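Local structure of homoaconitase large subunit (Methanocaldococcus jannaschii, 4KP2) at residues E292-A296 / P424-A428; V181-V187 / D287-E293; V310-I315 / G434-K439. The protein forms, with a small subunit, an iron-sulfur hydro-lyase that reversibly dehydrates (R)-homocitrate to cis-homoaconitate and hydrates that product to homoisocitrate. One frame throughout, in Å; residues are numbered along the deposited sequence.

Contact 1: E292-A296 / P424-A428; sequences EEQVA and PKIAA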
loop_
_atom_site.group_PDB
_atom_site.type_symbol
_atom_site.label_atom_id
_atom_site.label_comp_id
_atom_site.label_asym_id
_atom_site.label_seq_id
_atom_site.Cartn_x
_atom_site.Cartn_y
_atom_site.Cartn_z
ATOM N N GLU A 292 -30.379 15.608 7.020
ATOM C CA GLU A 292 -28.978 16.007 7.026
ATOM C C GLU A 292 -28.094 14.823 6.661
ATOM O O GLU A 292 -28.564 13.688 6.580
ATOM C CB GLU A 292 -28.572 16.542 8.400
ATOM C CG GLU A 292 -29.339 17.771 8.853
ATOM C CD GLU A 292 -28.781 18.362 10.136
ATOM O OE1 GLU A 292 -29.452 18.253 11.184
ATOM O OE2 GLU A 292 -27.672 18.934 10.095
ATOM N N GLU A 293 -26.812 15.091 6.440
ATOM C CA GLU A 293 -25.849 14.032 6.173
ATOM C C GLU A 293 -25.550 13.248 7.447
ATOM O O GLU A 293 -25.697 13.768 8.553
ATOM C CB GLU A 293 -24.572 14.608 5.559
ATOM C CG GLU A 293 -24.691 14.893 4.070
ATOM C CD GLU A 293 -23.867 16.086 3.637
ATOM O OE1 GLU A 293 -24.245 17.222 3.988
ATOM O OE2 GLU A 293 -22.845 15.888 2.946
ATOM N N GLN A 294 -25.129 11.998 7.290
ATOM C CA GLN A 294 -25.043 11.081 8.422
ATOM C C GLN A 294 -23.619 10.621 8.745
ATOM O O GLN A 294 -22.887 10.166 7.866
ATOM C CB GLN A 294 -25.943 9.868 8.176
ATOM C CG GLN A 294 -27.379 10.222 7.812
ATOM C CD GLN A 294 -28.114 10.937 8.929
ATOM O OE1 GLN A 294 -28.490 10.329 9.932
ATOM N NE2 GLN A 294 -28.325 12.237 8.759
ATOM N N VAL A 295 -23.242 10.747 10.015
ATOM C CA VAL A 295 -21.962 10.252 10.512
ATOM C C VAL A 295 -22.146 9.375 11.754
ATOM O O VAL A 295 -22.618 9.847 12.790
ATOM C CB VAL A 295 -21.008 11.408 10.864
ATOM C CG1 VAL A 295 -19.755 10.875 11.547
ATOM C CG2 VAL A 295 -20.652 12.202 9.617
ATOM N N ALA A 296 -21.766 8.105 11.649
ATOM C CA ALA A 296 -21.920 7.163 12.756
ATOM C C ALA A 296 -20.813 7.308 13.798
ATOM O O ALA A 296 -19.631 7.341 13.459
ATOM C CB ALA A 296 -21.976 5.735 12.236
ATOM N N PRO A 424 -17.751 9.267 1.481
ATOM C CA PRO A 424 -16.490 9.723 0.885
ATOM C C PRO A 424 -16.425 11.243 0.784
ATOM O O PRO A 424 -15.346 11.822 0.914
ATOM C CB PRO A 424 -16.532 9.117 -0.517
ATOM C CG PRO A 424 -17.353 7.899 -0.365
ATOM C CD PRO A 424 -18.400 8.230 0.658
ATOM N N LYS A 425 -17.573 11.871 0.547
ATOM C CA LYS A 425 -17.664 13.325 0.501
ATOM C C LYS A 425 -17.213 13.940 1.821
ATOM O O LYS A 425 -16.291 14.755 1.851
ATOM C CB LYS A 425 -19.098 13.752 0.196
ATOM C CG LYS A 425 -19.342 15.244 0.335
ATOM C CD LYS A 425 -20.825 15.557 0.226
ATOM C CE LYS A 425 -21.100 17.034 0.453
ATOM N NZ LYS A 425 -22.561 17.323 0.480
ATOM N N ILE A 426 -17.866 13.537 2.906
ATOM C CA ILE A 426 -17.541 14.039 4.235
ATOM C C ILE A 426 -16.137 13.615 4.655
ATOM O O ILE A 426 -15.420 14.370 5.314
ATOM C CB ILE A 426 -18.566 13.549 5.279
ATOM C CG1 ILE A 426 -19.985 13.923 4.846
ATOM C CG2 ILE A 426 -18.264 14.130 6.652
ATOM C CD1 ILE A 426 -21.054 13.489 5.822
ATOM N N ALA A 427 -15.747 12.408 4.260
ATOM C CA ALA A 427 -14.424 11.884 4.583
ATOM C C ALA A 427 -13.323 12.736 3.965
ATOM O O ALA A 427 -12.307 13.016 4.601
ATOM C CB ALA A 427 -14.300 10.439 4.123
ATOM N N ALA A 428 -13.533 13.152 2.721
ATOM C CA ALA A 428 -12.563 13.983 2.019
ATOM C C ALA A 428 -12.481 15.375 2.634
ATOM O O ALA A 428 -11.391 15.898 2.862
ATOM C CB ALA A 428 -12.912 14.074 0.542
#
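Of the two segments that meet where Glu-293 faces Lys-425 and Ile-426, residues 424-428 begin helix 424-433, which follows strand 418-421, outermost within the chain in a parallel five-stranded sheet of this aconitase-family fold. Residues 292-296 lead into strand 294-296, which pairs antiparallel with strand 304-306. The contact shows how one acidic side chain can serve both a charge pair and an apolar patch. The first side-chain bond of Glu-293 points toward the helix, and NZ of Lys-425 reaches its OE2 at 2.9 Å in a salt bridge. The lysine chain, extended to its end with CG anti to the backbone N (chi1 171°), crosses the glutamate at about a right angle, and its NZ meets the carboxylate from above its plane, 44° out of it. Asn-438 probably donates to the other oxygen, OE1, so both carboxylate oxygens of this buried acid have polar partners, an environment consistent with a charged form. Beside the salt bridge the packing is apolar. Ile-426 keeps CG1 anti to its carbonyl carbon (chi1 -55°); with chi2 also extended, CD1 reaches segment 292-296, 3.7 Å from CB of Glu-293 and 4.0 Å from CG2 of Val-295.

Contact 2: V181-V187 / D287-E293; sequences VGKNENV and DITDMEE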
loop_
_atom_site.group_PDB
_atom_site.type_symbol
_atom_site.label_atom_id
_atom_site.label_comp_id
_atom_site.label_asym_id
_atom_site.label_seq_id
_atom_site.Cartn_x
_atom_site.Cartn_y
_atom_site.Cartn_z
ATOM N N VAL A 181 -38.358 6.685 0.083
ATOM C CA VAL A 181 -38.980 7.653 -0.814
ATOM C C VAL A 181 -38.560 9.079 -0.479
ATOM O O VAL A 181 -38.037 9.342 0.603
ATOM C CB VAL A 181 -40.515 7.560 -0.766
ATOM C CG1 VAL A 181 -40.981 6.204 -1.280
ATOM C CG2 VAL A 181 -41.014 7.804 0.648
ATOM N N GLY A 182 -38.799 9.995 -1.412
ATOM C CA GLY A 182 -38.426 11.387 -1.235
ATOM C C GLY A 182 -37.301 11.784 -2.170
ATOM O O GLY A 182 -36.888 10.996 -3.021
ATOM N N LYS A 183 -36.802 13.007 -2.016
ATOM C CA LYS A 183 -35.715 13.494 -2.864
ATOM C C LYS A 183 -34.710 14.371 -2.124
ATOM O O LYS A 183 -35.084 15.288 -1.390
ATOM C CB LYS A 183 -36.268 14.234 -4.087
ATOM C CG LYS A 183 -36.696 13.315 -5.216
ATOM C CD LYS A 183 -35.515 12.513 -5.742
ATOM C CE LYS A 183 -35.977 11.272 -6.487
ATOM N NZ LYS A 183 -36.681 10.323 -5.579
ATOM N N ASN A 184 -33.431 14.078 -2.330
ATOM C CA ASN A 184 -32.350 14.849 -1.735
ATOM C C ASN A 184 -31.068 14.669 -2.539
ATOM O O ASN A 184 -30.614 13.544 -2.752
ATOM C CB ASN A 184 -32.124 14.426 -0.283
ATOM C CG ASN A 184 -31.310 15.439 0.503
ATOM O OD1 ASN A 184 -30.523 16.200 -0.063
ATOM N ND2 ASN A 184 -31.495 15.450 1.817
ATOM N N GLU A 185 -30.487 15.778 -2.981
ATOM C CA GLU A 185 -29.296 15.726 -3.817
ATOM C C GLU A 185 -28.051 16.213 -3.084
ATOM O O GLU A 185 -27.057 16.583 -3.710
ATOM C CB GLU A 185 -29.513 16.529 -5.099
ATOM C CG GLU A 185 -30.597 15.954 -5.995
ATOM C CD GLU A 185 -30.861 16.805 -7.219
ATOM O OE1 GLU A 185 -30.883 18.047 -7.087
ATOM O OE2 GLU A 185 -31.040 16.232 -8.314
ATOM N N ASN A 186 -28.107 16.209 -1.756
ATOM C CA ASN A 186 -26.957 16.593 -0.947
ATOM C C ASN A 186 -26.424 15.426 -0.125
ATOM O O ASN A 186 -25.313 15.481 0.400
ATOM C CB ASN A 186 -27.302 17.769 -0.036
ATOM C CG ASN A 186 -27.496 19.062 -0.802
ATOM O OD1 ASN A 186 -27.833 19.053 -1.986
ATOM N ND2 ASN A 186 -27.277 20.186 -0.130
ATOM N N VAL A 187 -27.224 14.371 -0.020
ATOM C CA VAL A 187 -26.818 13.178 0.708
ATOM C C VAL A 187 -26.467 12.049 -0.253
ATOM O O VAL A 187 -26.812 12.096 -1.434
ATOM C CB VAL A 187 -27.919 12.703 1.670
ATOM C CG1 VAL A 187 -28.187 13.761 2.726
ATOM C CG2 VAL A 187 -29.187 12.374 0.899
ATOM N N ASP A 287 -37.937 8.912 5.509
ATOM C CA ASP A 287 -37.931 10.251 4.936
ATOM C C ASP A 287 -36.501 10.644 4.586
ATOM O O ASP A 287 -35.564 10.310 5.311
ATOM C CB ASP A 287 -38.531 11.258 5.919
ATOM C CG ASP A 287 -37.856 11.219 7.278
ATOM O OD1 ASP A 287 -37.326 10.148 7.649
ATOM O OD2 ASP A 287 -37.858 12.254 7.976
ATOM N N ILE A 288 -36.336 11.354 3.476
ATOM C CA ILE A 288 -35.006 11.702 2.994
ATOM C C ILE A 288 -34.950 13.144 2.489
ATOM O O ILE A 288 -33.869 13.703 2.303
ATOM C CB ILE A 288 -34.563 10.745 1.864
ATOM C CG1 ILE A 288 -33.049 10.802 1.656
ATOM C CG2 ILE A 288 -35.301 11.055 0.574
ATOM C CD1 ILE A 288 -32.585 10.081 0.414
ATOM N N THR A 289 -36.120 13.740 2.281
ATOM C CA THR A 289 -36.219 15.075 1.693
ATOM C C THR A 289 -35.443 16.131 2.475
ATOM O O THR A 289 -34.541 16.773 1.936
ATOM C CB THR A 289 -37.686 15.524 1.565
ATOM O OG1 THR A 289 -38.409 14.578 0.768
ATOM C CG2 THR A 289 -37.766 16.896 0.915
ATOM N N ASP A 290 -35.794 16.305 3.745
ATOM C CA ASP A 290 -35.131 17.292 4.588
ATOM C C ASP A 290 -34.219 16.623 5.612
ATOM O O ASP A 290 -34.264 16.941 6.801
ATOM C CB ASP A 290 -36.163 18.170 5.297
ATOM C CG ASP A 290 -37.084 18.885 4.326
ATOM O OD1 ASP A 290 -36.653 19.163 3.188
ATOM O OD2 ASP A 290 -38.240 19.167 4.705
ATOM N N MET A 291 -33.389 15.698 5.141
ATOM C CA MET A 291 -32.487 14.958 6.012
ATOM C C MET A 291 -31.058 15.470 5.885
ATOM O O MET A 291 -30.580 15.735 4.782
ATOM C CB MET A 291 -32.534 13.467 5.677
ATOM C CG MET A 291 -31.654 12.601 6.563
ATOM S SD MET A 291 -31.498 10.916 5.947
ATOM C CE MET A 291 -30.646 11.200 4.397
ATOM N N GLU A 292 -30.379 15.608 7.020
ATOM C CA GLU A 292 -28.978 16.007 7.026
ATOM C C GLU A 292 -28.094 14.823 6.661
ATOM O O GLU A 292 -28.564 13.688 6.580
ATOM C CB GLU A 292 -28.572 16.542 8.400
ATOM C CG GLU A 292 -29.339 17.771 8.853
ATOM C CD GLU A 292 -28.781 18.362 10.136
ATOM O OE1 GLU A 292 -29.452 18.253 11.184
ATOM O OE2 GLU A 292 -27.672 18.934 10.095
ATOM N N GLU A 293 -26.812 15.091 6.440
ATOM C CA GLU A 293 -25.849 14.032 6.173
ATOM C C GLU A 293 -25.550 13.248 7.447
ATOM O O GLU A 293 -25.697 13.768 8.553
ATOM C CB GLU A 293 -24.572 14.608 5.559
ATOM C CG GLU A 293 -24.691 14.893 4.070
ATOM C CD GLU A 293 -23.867 16.086 3.637
ATOM O OE1 GLU A 293 -24.245 17.222 3.988
ATOM O OE2 GLU A 293 -22.845 15.888 2.946
HETATM O O HOH W 1 -38.852 12.101 2.127
#
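Lys-183 faces Thr-289, their CA atoms 4.8 Å apart, and Val-187 faces Glu-293, as two loops run side by side in the same direction after leaving the parallel neighbours 167-180 and 282-286 of a mixed sheet. Neither loop is a strand; the hydrogen bonds across come from the amide of Asn-184 and from a bridging water, and an Asx turn holds that amide. In the turn, OD1 of Asn-184 accepts the backbone N of Asn-186, which steadies the amide plane. With CG anti to the backbone N (chi1 -163°), the same amide turns its ND2 to the facing loop. ND2 donates to Ile-288 O at 3.0 Å, close to the line of that carbonyl and nearly within the amide plane, and more weakly to Met-291 O. Upstream, a water donates to Val-181 O, accepts from Ile-288 N at 3.0 Å and is hydrogen-bonded to Thr-289 OG1. Ile-288 presses CG2 to 3.2 Å from Val-181 O and over Gly-182, where a CB would collide with that methyl. The bent end of Met-291 sets CE against both methyls of Val-187, 3.9 Å from CG1, and CG2 of Val-187 also meets CD1 of Ile-288 at 4.1 Å.

Contact 3: V310-I315 / G434-K439; sequences VEGTEI and GYITNK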
loop_
_atom_site.group_PDB
_atom_site.type_symbol
_atom_site.label_atom_id
_atom_site.label_comp_id
_atom_site.label_asym_id
_atom_site.label_seq_id
_atom_site.Cartn_x
_atom_site.Cartn_y
_atom_site.Cartn_z
ATOM N N VAL A 310 -22.100 16.413 15.326
ATOM C CA VAL A 310 -20.740 15.914 15.513
ATOM C C VAL A 310 -19.711 16.786 14.804
ATOM O O VAL A 310 -18.533 16.436 14.735
ATOM C CB VAL A 310 -20.592 14.461 15.021
ATOM C CG1 VAL A 310 -21.470 13.530 15.842
ATOM C CG2 VAL A 310 -20.931 14.363 13.542
ATOM N N GLU A 311 -20.158 17.923 14.283
ATOM C CA GLU A 311 -19.262 18.831 13.580
ATOM C C GLU A 311 -18.289 19.509 14.540
ATOM O O GLU A 311 -18.699 20.209 15.466
ATOM C CB GLU A 311 -20.054 19.880 12.801
ATOM C CG GLU A 311 -19.187 20.793 11.956
ATOM C CD GLU A 311 -20.000 21.678 11.037
ATOM O OE1 GLU A 311 -21.244 21.584 11.071
ATOM O OE2 GLU A 311 -19.393 22.464 10.279
ATOM N N GLY A 312 -16.998 19.292 14.310
ATOM C CA GLY A 312 -15.965 19.859 15.157
ATOM C C GLY A 312 -15.122 18.782 15.808
ATOM O O GLY A 312 -14.126 19.072 16.472
ATOM N N THR A 313 -15.528 17.531 15.615
ATOM C CA THR A 313 -14.823 16.393 16.191
ATOM C C THR A 313 -13.452 16.213 15.550
ATOM O O THR A 313 -13.340 16.043 14.336
ATOM C CB THR A 313 -15.629 15.091 16.028
ATOM O OG1 THR A 313 -16.928 15.255 16.609
ATOM C CG2 THR A 313 -14.915 13.933 16.708
ATOM N N GLU A 314 -12.412 16.251 16.375
ATOM C CA GLU A 314 -11.045 16.104 15.892
ATOM C C GLU A 314 -10.771 14.690 15.395
ATOM O O GLU A 314 -10.998 13.715 16.112
ATOM C CB GLU A 314 -10.047 16.465 16.993
ATOM C CG GLU A 314 -8.598 16.212 16.611
ATOM C CD GLU A 314 -7.651 16.369 17.783
ATOM O OE1 GLU A 314 -8.108 16.795 18.866
ATOM O OE2 GLU A 314 -6.450 16.065 17.622
ATOM N N ILE A 315 -10.282 14.586 14.164
ATOM C CA ILE A 315 -9.893 13.297 13.602
ATOM C C ILE A 315 -8.392 13.247 13.331
ATOM O O ILE A 315 -7.771 14.265 13.026
ATOM C CB ILE A 315 -10.681 12.970 12.314
ATOM C CG1 ILE A 315 -10.760 14.193 11.396
ATOM C CG2 ILE A 315 -12.080 12.492 12.656
ATOM C CD1 ILE A 315 -9.652 14.270 10.369
ATOM N N GLY A 434 -9.282 18.761 8.881
ATOM C CA GLY A 434 -8.730 18.111 10.057
ATOM C C GLY A 434 -9.755 17.743 11.111
ATOM O O GLY A 434 -9.405 17.234 12.176
ATOM N N TYR A 435 -11.025 18.003 10.822
ATOM C CA TYR A 435 -12.096 17.648 11.745
ATOM C C TYR A 435 -13.376 17.309 10.990
ATOM O O TYR A 435 -13.567 17.744 9.854
ATOM C CB TYR A 435 -12.346 18.774 12.753
ATOM C CG TYR A 435 -12.872 20.056 12.146
ATOM C CD1 TYR A 435 -12.004 21.008 11.621
ATOM C CD2 TYR A 435 -14.235 20.322 12.107
ATOM C CE1 TYR A 435 -12.483 22.183 11.069
ATOM C CE2 TYR A 435 -14.720 21.492 11.560
ATOM C CZ TYR A 435 -13.841 22.419 11.042
ATOM O OH TYR A 435 -14.325 23.584 10.495
ATOM N N ILE A 436 -14.245 16.529 11.626
ATOM C CA ILE A 436 -15.506 16.128 11.014
ATOM C C ILE A 436 -16.377 17.340 10.710
ATOM O O ILE A 436 -16.883 17.998 11.617
ATOM C CB ILE A 436 -16.291 15.160 11.919
ATOM C CG1 ILE A 436 -15.463 13.906 12.204
ATOM C CG2 ILE A 436 -17.618 14.790 11.276
ATOM C CD1 ILE A 436 -16.179 12.882 13.055
ATOM N N THR A 437 -16.540 17.632 9.426
ATOM C CA THR A 437 -17.328 18.780 9.004
ATOM C C THR A 437 -18.054 18.498 7.697
ATOM O O THR A 437 -17.931 17.414 7.127
ATOM C CB THR A 437 -16.450 20.031 8.831
ATOM O OG1 THR A 437 -17.248 21.113 8.335
ATOM C CG2 THR A 437 -15.319 19.754 7.858
ATOM N N ASN A 438 -18.806 19.485 7.222
ATOM C CA ASN A 438 -19.595 19.321 6.012
ATOM C C ASN A 438 -19.303 20.410 4.985
ATOM O O ASN A 438 -19.653 20.281 3.813
ATOM C CB ASN A 438 -21.084 19.310 6.357
ATOM C CG ASN A 438 -21.926 18.688 5.268
ATOM O OD1 ASN A 438 -21.433 17.897 4.464
ATOM N ND2 ASN A 438 -23.206 19.037 5.236
ATOM N N LYS A 439 -18.659 21.481 5.436
ATOM C CA LYS A 439 -18.344 22.610 4.567
ATOM C C LYS A 439 -16.840 22.737 4.340
ATOM O O LYS A 439 -16.397 23.107 3.253
ATOM C CB LYS A 439 -18.898 23.907 5.161
ATOM C CG LYS A 439 -20.404 23.895 5.363
ATOM C CD LYS A 439 -20.877 25.135 6.103
ATOM C CE LYS A 439 -20.303 25.193 7.509
ATOM N NZ LYS A 439 -20.805 26.374 8.265
#
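Ile-436 lies across a type II beta turn, Val-310 to Thr-313, and its side chain packs against Val-310, Thr-313 and Ile-315. The turn lies in the loop between helix 307-310 and strand 317-320, and the facing segment is the C-terminal tail that follows helix 424-433; the two run in opposite directions and form a single beta bridge, Glu-314 with Tyr-435. Gly-312 N donates to Ile-436 O at 3.0 Å, in the carbonyl plane, and Ile-436 N returns a bond to Thr-313 O. Thus fixed, Ile-436 lies beside Thr-313 with both side chains pointing the same way, CD1 3.7 Å from CB of the threonine. Val-310 and Ile-315 come at it obliquely: the former touches CG2 with its own CG2, while Ile-315 brings CG2 to 3.7 Å from CG1 of Ile-436. Tyr-435 turns elsewhere, its CD2 3.5 Å from CA of Gly-312, while CG2 of Thr-437 sits over one ring face, displaced toward the rim; the phenol OH is hydrogen-bonded to NZ of Lys-433. Glu-311, fully extended with CG anti to the backbone N (chi1 -175°), reaches across to the tail, crossing Thr-437 at a slant, and its OE2 accepts from Thr-437 OG1 at 3.2 Å, met from above the carboxylate plane. That hydroxyl also accepts the backbone N of Lys-439, making an ST turn. A valine in place of this threonine would probably leave OE2 of Glu-311 without its donor and the backbone N of Lys-439 without its acceptor, undoing the ST turn. NZ of Lys-439, though opposite in charge, stops 4.6 Å from OE2 of Glu-311.

Overall arrangement
The three contacts form a chain of neighbours on one side of the molecule's centre. Contact 1 is in the middle, its centre about 13 Å from that of contact 2 and about 10 Å from that of contact 3, while contacts 2 and 3 are about 21 Å apart. Contact 2 closes first along the sequence and hands Glu-292 and Glu-293 on to contact 1, whose segments alternate with those of contact 3. Helix 424-433 opens in contact 1 and delivers its following tail to contact 3. Together they tie the loops beside the mixed sheet to strand 418-421 of a parallel sheet and to the C-terminus, away from the predicted cluster ligands.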